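Local atomic coordinates of quinoline 2-oxidoreductase small subunit (Pseudomonas putida, PDB entry 1T3Q), a protein that forms the iron-sulfur subunit of the molybdenum hydroxylase quinoline 2-oxidoreductase, carrying two [2Fe-2S] clusters that probably pass electrons from the molybdenum centre to FAD. Residues T57-G62 and T117-L122; D131-V136 and T149-I154. All coordinates share one frame; numbering follows the deposited sequence.

Overall arrangement
Contact 1 joins the two halves of the subunit, setting strand 57-60 of the ferredoxin-like half against helix 111-124 of the helical half. Contact 2 lies within the helical half, between helices 130-136 and 148-154. Their centres are about 14 Å apart, and helix 111-124 links them. Ala-118 CB on this helix lies 3.8 Å from Ile-154 CD1, and Thr-117 CG2 packs on Val-136 O. Contact 1 comes close to a cluster, and contact 2 lies farther from one. The side chain of Thr-57 is about 6 Å from the [2Fe-2S] cluster of the ferredoxin-like half, while that of Ile-154 is about 12 Å from a bound cluster, probably that of the helical half.

Contact 1 of 2, residues T57-G62 and T117-L122; sequences TILIDG and TARSIL
Leu-59 lays its CD1 methyl over one face of the Arg-119 guanidinium. The closest pair is Leu-59 CD1 and Arg-119 NH2, 3.6 Å apart, with Arg-119 CZ 4.1 Å from the same methyl. The methyl sits above the NH2 end of the group, off its centre. A bend in the Arg-119 chain at chi3 (65°) turns the guanidinium out of line with the aliphatic stem. Its NH2 forms a salt bridge with Glu-81, whose backbone is hydrogen-bonded to Leu-59 on the neighbouring strand. The arginine thus meets a methyl with its face and a carboxylate with a nitrogen.

Nearer the cluster, Thr-57 turns its methyl to the helix. CG2 stands anti to the backbone N and lies 3.9 Å from Thr-117 OG1. The two hydroxyls have other partners: Thr-57 OG1 bonds to Gly-54 O, and Thr-117 OG1 to Asn-140 OD1.

At the far end a water links the segments. It donates to Gly-62 O at 2.9 Å and is hydrogen-bonded to Ser-120 OG at 3.0 Å. A methyl on a guanidinium face, a methyl beside a hydroxyl and one bridging water join strand and helix, while the threonine and arginine polar groups bond outside both segments.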
ATOM      1  N   THR A  57     -25.173 -10.667  -5.798  1.00 15.53           N
ATOM      2  CA  THR A  57     -25.734 -11.450  -6.892  1.00 16.74           C
ATOM      3  C   THR A  57     -24.700 -11.810  -7.949  1.00 17.66           C
ATOM      4  O   THR A  57     -23.989 -10.941  -8.460  1.00 18.32           O
ATOM      5  CB  THR A  57     -26.905 -10.694  -7.561  1.00 16.15           C
ATOM      6  OG1 THR A  57     -27.900 -10.390  -6.572  1.00 16.24           O
ATOM      7  CG2 THR A  57     -27.547 -11.554  -8.660  1.00 14.95           C
ATOM      8  N   ILE A  58     -24.607 -13.101  -8.262  1.00 17.30           N
ATOM      9  CA  ILE A  58     -23.683 -13.590  -9.281  1.00 17.15           C
ATOM     10  C   ILE A  58     -24.441 -14.589 -10.145  1.00 15.40           C
ATOM     11  O   ILE A  58     -25.589 -14.908  -9.861  1.00 16.40           O
ATOM     12  CB  ILE A  58     -22.464 -14.306  -8.659  1.00 17.04           C
ATOM     13  CG1 ILE A  58     -22.930 -15.494  -7.814  1.00 17.82           C
ATOM     14  CG2 ILE A  58     -21.644 -13.320  -7.828  1.00 17.10           C
ATOM     15  CD1 ILE A  58     -21.798 -16.310  -7.222  1.00 18.06           C
ATOM     16  N   LEU A  59     -23.817 -15.071 -11.209  1.00 16.50           N
ATOM     17  CA  LEU A  59     -24.488 -16.051 -12.056  1.00 17.40           C
ATOM     18  C   LEU A  59     -23.870 -17.419 -11.811  1.00 17.78           C
ATOM     19  O   LEU A  59     -22.647 -17.580 -11.863  1.00 18.17           O
ATOM     20  CB  LEU A  59     -24.352 -15.687 -13.539  1.00 18.97           C
ATOM     21  CG  LEU A  59     -24.922 -14.341 -14.001  1.00 19.66           C
ATOM     22  CD1 LEU A  59     -24.683 -14.173 -15.501  1.00 23.59           C
ATOM     23  CD2 LEU A  59     -26.403 -14.273 -13.701  1.00 20.32           C
ATOM     24  N   ILE A  60     -24.721 -18.394 -11.516  1.00 17.32           N
ATOM     25  CA  ILE A  60     -24.283 -19.762 -11.295  1.00 18.73           C
ATOM     26  C   ILE A  60     -24.989 -20.591 -12.366  1.00 18.74           C
ATOM     27  O   ILE A  60     -26.223 -20.686 -12.393  1.00 19.01           O
ATOM     28  CB  ILE A  60     -24.645 -20.246  -9.875  1.00 20.11           C
ATOM     29  CG1 ILE A  60     -23.872 -19.407  -8.848  1.00 21.13           C
ATOM     30  CG2 ILE A  60     -24.293 -21.721  -9.715  1.00 19.51           C
ATOM     31  CD1 ILE A  60     -24.031 -19.859  -7.410  1.00 22.76           C
ATOM     32  N   ASP A  61     -24.192 -21.161 -13.262  1.00 21.75           N
ATOM     33  CA  ASP A  61     -24.710 -21.940 -14.378  1.00 22.89           C
ATOM     34  C   ASP A  61     -25.688 -21.075 -15.159  1.00 23.75           C
ATOM     35  O   ASP A  61     -26.754 -21.526 -15.572  1.00 25.18           O
ATOM     36  CB  ASP A  61     -25.378 -23.221 -13.886  1.00 24.69           C
ATOM     37  CG  ASP A  61     -24.408 -24.133 -13.169  1.00 25.74           C
ATOM     38  OD1 ASP A  61     -23.236 -24.204 -13.599  1.00 26.98           O
ATOM     39  OD2 ASP A  61     -24.810 -24.784 -12.184  1.00 29.15           O
ATOM     40  N   GLY A  62     -25.310 -19.809 -15.326  1.00 23.78           N
ATOM     41  CA  GLY A  62     -26.121 -18.859 -16.067  1.00 23.49           C
ATOM     42  C   GLY A  62     -27.286 -18.207 -15.352  1.00 23.05           C
ATOM     43  O   GLY A  62     -27.919 -17.309 -15.908  1.00 23.64           O
ATOM     44  N   THR A 117     -27.927  -9.304 -12.592  1.00 17.59           N
ATOM     45  CA  THR A 117     -29.352  -9.388 -12.875  1.00 16.90           C
ATOM     46  C   THR A 117     -29.654  -8.871 -14.283  1.00 18.09           C
ATOM     47  O   THR A 117     -30.438  -9.478 -15.016  1.00 17.04           O
ATOM     48  CB  THR A 117     -30.181  -8.591 -11.844  1.00 17.04           C
ATOM     49  OG1 THR A 117     -29.937  -9.116 -10.532  1.00 15.58           O
ATOM     50  CG2 THR A 117     -31.672  -8.714 -12.147  1.00 16.67           C
ATOM     51  N   ALA A 118     -29.020  -7.768 -14.669  1.00 18.31           N
ATOM     52  CA  ALA A 118     -29.254  -7.203 -15.998  1.00 18.82           C
ATOM     53  C   ALA A 118     -28.869  -8.192 -17.100  1.00 20.44           C
ATOM     54  O   ALA A 118     -29.594  -8.340 -18.091  1.00 19.99           O
ATOM     55  CB  ALA A 118     -28.482  -5.907 -16.164  1.00 16.78           C
ATOM     56  N   ARG A 119     -27.738  -8.872 -16.934  1.00 20.60           N
ATOM     57  CA  ARG A 119     -27.302  -9.840 -17.937  1.00 23.63           C
ATOM     58  C   ARG A 119     -28.359 -10.923 -18.101  1.00 23.94           C
ATOM     59  O   ARG A 119     -28.702 -11.309 -19.218  1.00 22.70           O
ATOM     60  CB  ARG A 119     -25.974 -10.488 -17.538  1.00 25.83           C
ATOM     61  CG  ARG A 119     -24.768  -9.572 -17.577  1.00 29.37           C
ATOM     62  CD  ARG A 119     -23.499 -10.395 -17.429  1.00 32.21           C
ATOM     63  NE  ARG A 119     -23.323 -11.289 -18.570  1.00 35.29           N
ATOM     64  CZ  ARG A 119     -22.584 -12.395 -18.560  1.00 36.67           C
ATOM     65  NH1 ARG A 119     -22.490 -13.133 -19.655  1.00 37.52           N
ATOM     66  NH2 ARG A 119     -21.951 -12.771 -17.455  1.00 36.26           N
ATOM     67  N   SER A 120     -28.874 -11.410 -16.977  1.00 23.88           N
ATOM     68  CA  SER A 120     -29.897 -12.448 -16.995  1.00 25.24           C
ATOM     69  C   SER A 120     -31.128 -11.997 -17.771  1.00 24.73           C
ATOM     70  O   SER A 120     -31.684 -12.754 -18.563  1.00 24.50           O
ATOM     71  CB  SER A 120     -30.302 -12.813 -15.567  1.00 25.88           C
ATOM     72  OG  SER A 120     -31.317 -13.801 -15.579  1.00 31.74           O
ATOM     73  N   ILE A 121     -31.552 -10.759 -17.530  1.00 23.75           N
ATOM     74  CA  ILE A 121     -32.711 -10.178 -18.201  1.00 23.85           C
ATOM     75  C   ILE A 121     -32.493 -10.127 -19.711  1.00 22.81           C
ATOM     76  O   ILE A 121     -33.346 -10.554 -20.495  1.00 23.58           O
ATOM     77  CB  ILE A 121     -32.962  -8.727 -17.719  1.00 24.41           C
ATOM     78  CG1 ILE A 121     -33.371  -8.725 -16.247  1.00 23.98           C
ATOM     79  CG2 ILE A 121     -34.023  -8.064 -18.585  1.00 25.93           C
ATOM     80  CD1 ILE A 121     -33.506  -7.333 -15.653  1.00 24.27           C
ATOM     81  N   LEU A 122     -31.339  -9.597 -20.103  1.00 21.35           N
ATOM     82  CA  LEU A 122     -30.989  -9.439 -21.507  1.00 21.76           C
ATOM     83  C   LEU A 122     -30.803 -10.757 -22.232  1.00 22.63           C
ATOM     84  O   LEU A 122     -30.950 -10.822 -23.454  1.00 22.76           O
ATOM     85  CB  LEU A 122     -29.724  -8.589 -21.634  1.00 20.64           C
ATOM     86  CG  LEU A 122     -29.905  -7.155 -21.127  1.00 19.62           C
ATOM     87  CD1 LEU A 122     -28.552  -6.472 -21.000  1.00 18.38           C
ATOM     88  CD2 LEU A 122     -30.821  -6.395 -22.080  1.00 20.08           C
TER
HETATM   89  O   HOH W   1     -30.709 -16.670 -16.091  1.00 45.28           O

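Contact 2 of 2, residues D131-V136 and T149-I154; sequences DEVREV and TIIDAI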
ATOM      1  N   ASP A 131     -40.704  -1.143 -17.938  1.00 20.99           N
ATOM      2  CA  ASP A 131     -41.478  -1.768 -16.866  1.00 21.86           C
ATOM      3  C   ASP A 131     -40.961  -3.157 -16.528  1.00 21.80           C
ATOM      4  O   ASP A 131     -40.901  -3.533 -15.359  1.00 21.28           O
ATOM      5  CB  ASP A 131     -42.957  -1.858 -17.248  1.00 23.76           C
ATOM      6  CG  ASP A 131     -43.706  -0.573 -16.964  1.00 27.09           C
ATOM      7  OD1 ASP A 131     -44.855  -0.435 -17.431  1.00 29.87           O
ATOM      8  OD2 ASP A 131     -43.150   0.293 -16.259  1.00 29.78           O
ATOM      9  N   GLU A 132     -40.599  -3.918 -17.555  1.00 21.67           N
ATOM     10  CA  GLU A 132     -40.079  -5.262 -17.356  1.00 21.69           C
ATOM     11  C   GLU A 132     -38.749  -5.193 -16.607  1.00 21.26           C
ATOM     12  O   GLU A 132     -38.486  -5.999 -15.710  1.00 21.09           O
ATOM     13  CB  GLU A 132     -39.906  -5.962 -18.713  1.00 24.81           C
ATOM     14  CG  GLU A 132     -41.246  -6.297 -19.379  1.00 30.03           C
ATOM     15  CD  GLU A 132     -41.136  -6.705 -20.849  1.00 33.27           C
ATOM     16  OE1 GLU A 132     -42.162  -7.154 -21.404  1.00 37.18           O
ATOM     17  OE2 GLU A 132     -40.048  -6.572 -21.452  1.00 32.23           O
ATOM     18  N   VAL A 133     -37.914  -4.225 -16.971  1.00 20.52           N
ATOM     19  CA  VAL A 133     -36.626  -4.075 -16.309  1.00 21.20           C
ATOM     20  C   VAL A 133     -36.829  -3.685 -14.844  1.00 20.82           C
ATOM     21  O   VAL A 133     -36.219  -4.274 -13.954  1.00 19.66           O
ATOM     22  CB  VAL A 133     -35.742  -3.023 -17.012  1.00 19.93           C
ATOM     23  CG1 VAL A 133     -34.423  -2.863 -16.260  1.00 19.16           C
ATOM     24  CG2 VAL A 133     -35.456  -3.461 -18.452  1.00 20.10           C
ATOM     25  N   ARG A 134     -37.692  -2.708 -14.587  1.00 20.80           N
ATOM     26  CA  ARG A 134     -37.938  -2.291 -13.210  1.00 20.90           C
ATOM     27  C   ARG A 134     -38.450  -3.463 -12.375  1.00 21.44           C
ATOM     28  O   ARG A 134     -38.099  -3.600 -11.203  1.00 19.51           O
ATOM     29  CB  ARG A 134     -38.934  -1.126 -13.164  1.00 19.56           C
ATOM     30  CG  ARG A 134     -38.313   0.228 -13.539  1.00 19.28           C
ATOM     31  CD  ARG A 134     -39.349   1.349 -13.524  1.00 21.01           C
ATOM     32  NE  ARG A 134     -38.787   2.656 -13.873  1.00 20.91           N
ATOM     33  CZ  ARG A 134     -38.092   3.427 -13.041  1.00 21.99           C
ATOM     34  NH1 ARG A 134     -37.861   3.030 -11.798  1.00 21.48           N
ATOM     35  NH2 ARG A 134     -37.636   4.603 -13.449  1.00 21.66           N
ATOM     36  N   GLU A 135     -39.263  -4.317 -12.992  1.00 22.00           N
ATOM     37  CA  GLU A 135     -39.820  -5.481 -12.315  1.00 23.78           C
ATOM     38  C   GLU A 135     -38.754  -6.495 -11.936  1.00 21.94           C
ATOM     39  O   GLU A 135     -38.685  -6.940 -10.789  1.00 23.54           O
ATOM     40  CB  GLU A 135     -40.863  -6.158 -13.210  1.00 27.45           C
ATOM     41  CG  GLU A 135     -42.090  -5.306 -13.452  1.00 34.92           C
ATOM     42  CD  GLU A 135     -42.983  -5.844 -14.556  1.00 39.50           C
ATOM     43  OE1 GLU A 135     -44.042  -5.225 -14.808  1.00 42.54           O
ATOM     44  OE2 GLU A 135     -42.629  -6.874 -15.174  1.00 41.57           O
ATOM     45  N   VAL A 136     -37.920  -6.868 -12.896  1.00 20.49           N
ATOM     46  CA  VAL A 136     -36.877  -7.846 -12.626  1.00 20.88           C
ATOM     47  C   VAL A 136     -35.749  -7.287 -11.761  1.00 21.62           C
ATOM     48  O   VAL A 136     -35.149  -8.016 -10.973  1.00 19.86           O
ATOM     49  CB  VAL A 136     -36.291  -8.401 -13.938  1.00 21.90           C
ATOM     50  CG1 VAL A 136     -35.297  -9.518 -13.636  1.00 20.96           C
ATOM     51  CG2 VAL A 136     -37.422  -8.930 -14.816  1.00 24.08           C
ATOM     52  N   THR A 149     -31.486   5.902 -14.196  1.00 15.89           N
ATOM     53  CA  THR A 149     -30.398   5.742 -15.147  1.00 15.72           C
ATOM     54  C   THR A 149     -29.952   4.295 -15.353  1.00 16.27           C
ATOM     55  O   THR A 149     -29.337   3.977 -16.369  1.00 17.75           O
ATOM     56  CB  THR A 149     -29.187   6.622 -14.761  1.00 16.75           C
ATOM     57  OG1 THR A 149     -28.849   6.411 -13.384  1.00 15.57           O
ATOM     58  CG2 THR A 149     -29.522   8.098 -14.980  1.00 14.99           C
ATOM     59  N   ILE A 150     -30.243   3.425 -14.390  1.00 14.85           N
ATOM     60  CA  ILE A 150     -29.899   2.014 -14.535  1.00 16.55           C
ATOM     61  C   ILE A 150     -30.892   1.432 -15.548  1.00 17.47           C
ATOM     62  O   ILE A 150     -30.526   0.605 -16.395  1.00 17.84           O
ATOM     63  CB  ILE A 150     -30.017   1.256 -13.188  1.00 15.39           C
ATOM     64  CG1 ILE A 150     -28.907   1.713 -12.240  1.00 17.05           C
ATOM     65  CG2 ILE A 150     -29.920  -0.247 -13.417  1.00 16.42           C
ATOM     66  CD1 ILE A 150     -29.030   1.162 -10.825  1.00 14.86           C
ATOM     67  N   ILE A 151     -32.145   1.879 -15.463  1.00 16.72           N
ATOM     68  CA  ILE A 151     -33.178   1.416 -16.390  1.00 18.32           C
ATOM     69  C   ILE A 151     -32.779   1.920 -17.781  1.00 18.81           C
ATOM     70  O   ILE A 151     -32.882   1.192 -18.773  1.00 19.51           O
ATOM     71  CB  ILE A 151     -34.575   1.977 -16.025  1.00 17.09           C
ATOM     72  CG1 ILE A 151     -34.918   1.649 -14.568  1.00 15.88           C
ATOM     73  CG2 ILE A 151     -35.643   1.391 -16.950  1.00 16.85           C
ATOM     74  CD1 ILE A 151     -34.928   0.169 -14.233  1.00 17.05           C
ATOM     75  N   ASP A 152     -32.315   3.164 -17.841  1.00 18.69           N
ATOM     76  CA  ASP A 152     -31.879   3.762 -19.104  1.00 20.05           C
ATOM     77  C   ASP A 152     -30.746   2.943 -19.718  1.00 20.17           C
ATOM     78  O   ASP A 152     -30.754   2.651 -20.913  1.00 20.12           O
ATOM     79  CB  ASP A 152     -31.353   5.186 -18.886  1.00 19.46           C
ATOM     80  CG  ASP A 152     -32.426   6.161 -18.442  1.00 19.82           C
ATOM     81  OD1 ASP A 152     -32.048   7.274 -18.017  1.00 20.72           O
ATOM     82  OD2 ASP A 152     -33.630   5.838 -18.525  1.00 20.22           O
ATOM     83  N   ALA A 153     -29.763   2.592 -18.895  1.00 19.15           N
ATOM     84  CA  ALA A 153     -28.606   1.837 -19.355  1.00 20.06           C
ATOM     85  C   ALA A 153     -28.966   0.468 -19.924  1.00 20.71           C
ATOM     86  O   ALA A 153     -28.474   0.089 -20.988  1.00 21.01           O
ATOM     87  CB  ALA A 153     -27.590   1.678 -18.217  1.00 18.67           C
ATOM     88  N   ILE A 154     -29.827  -0.262 -19.222  1.00 18.85           N
ATOM     89  CA  ILE A 154     -30.229  -1.598 -19.653  1.00 20.15           C
ATOM     90  C   ILE A 154     -31.071  -1.620 -20.932  1.00 19.90           C
ATOM     91  O   ILE A 154     -31.005  -2.580 -21.702  1.00 20.59           O
ATOM     92  CB  ILE A 154     -30.998  -2.322 -18.525  1.00 20.10           C
ATOM     93  CG1 ILE A 154     -30.080  -2.483 -17.310  1.00 17.69           C
ATOM     94  CG2 ILE A 154     -31.500  -3.688 -19.011  1.00 19.16           C
ATOM     95  CD1 ILE A 154     -30.788  -2.935 -16.050  1.00 16.37           C
TER
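Ile-151 lies beneath the guanidinium of Arg-134, its CG1 placed 3.9 Å from the plane and over the centre of the group. The arginine chain is extended from CG to NE, and chi4 of -79° then turns the guanidinium so that one face rests on the isoleucine. The two side chains cross at about a right angle. Nearer the backbone, Arg-134 CG touches Ile-151 CD1 at 3.5 Å, so CD1 touches the arginine stem while CG1 sits over the head. Arg-134 NH2 forms a salt bridge with Asp-721 of the large subunit. With an alanine in place of Arg-134, Ile-151 would probably lose its cover and Asp-721 of the large subunit its charged mate.

Val-133 carries the rest of the contact. Its CG1, anti to the backbone N (chi1 178°), meets two methyls from the facing helix. Ile-151 CD1 is 3.7 Å from Val-133 CG1, and Ile-154 CD1 is 3.6 Å from that same atom. Val-133 CG2 packs more loosely, with Ile-154 CG2 at 4.0 Å. Ile-151 CD1 therefore touches both Val-133 and the arginine stem. Val-136 packs on Ile-121 of helix 111-124, which ties this pair of helices to a third.

The four touching residues are all buried. The axes of segments 131-136 and 149-154 come within 9.8 Å, with 119° between their N-to-C directions, so the two are steeply crossed. The pair belongs to the helical [2Fe-2S] domain characteristic of the xanthine oxidase family and packs at a distance from the cluster; here Arg-134 also joins that domain to the large subunit.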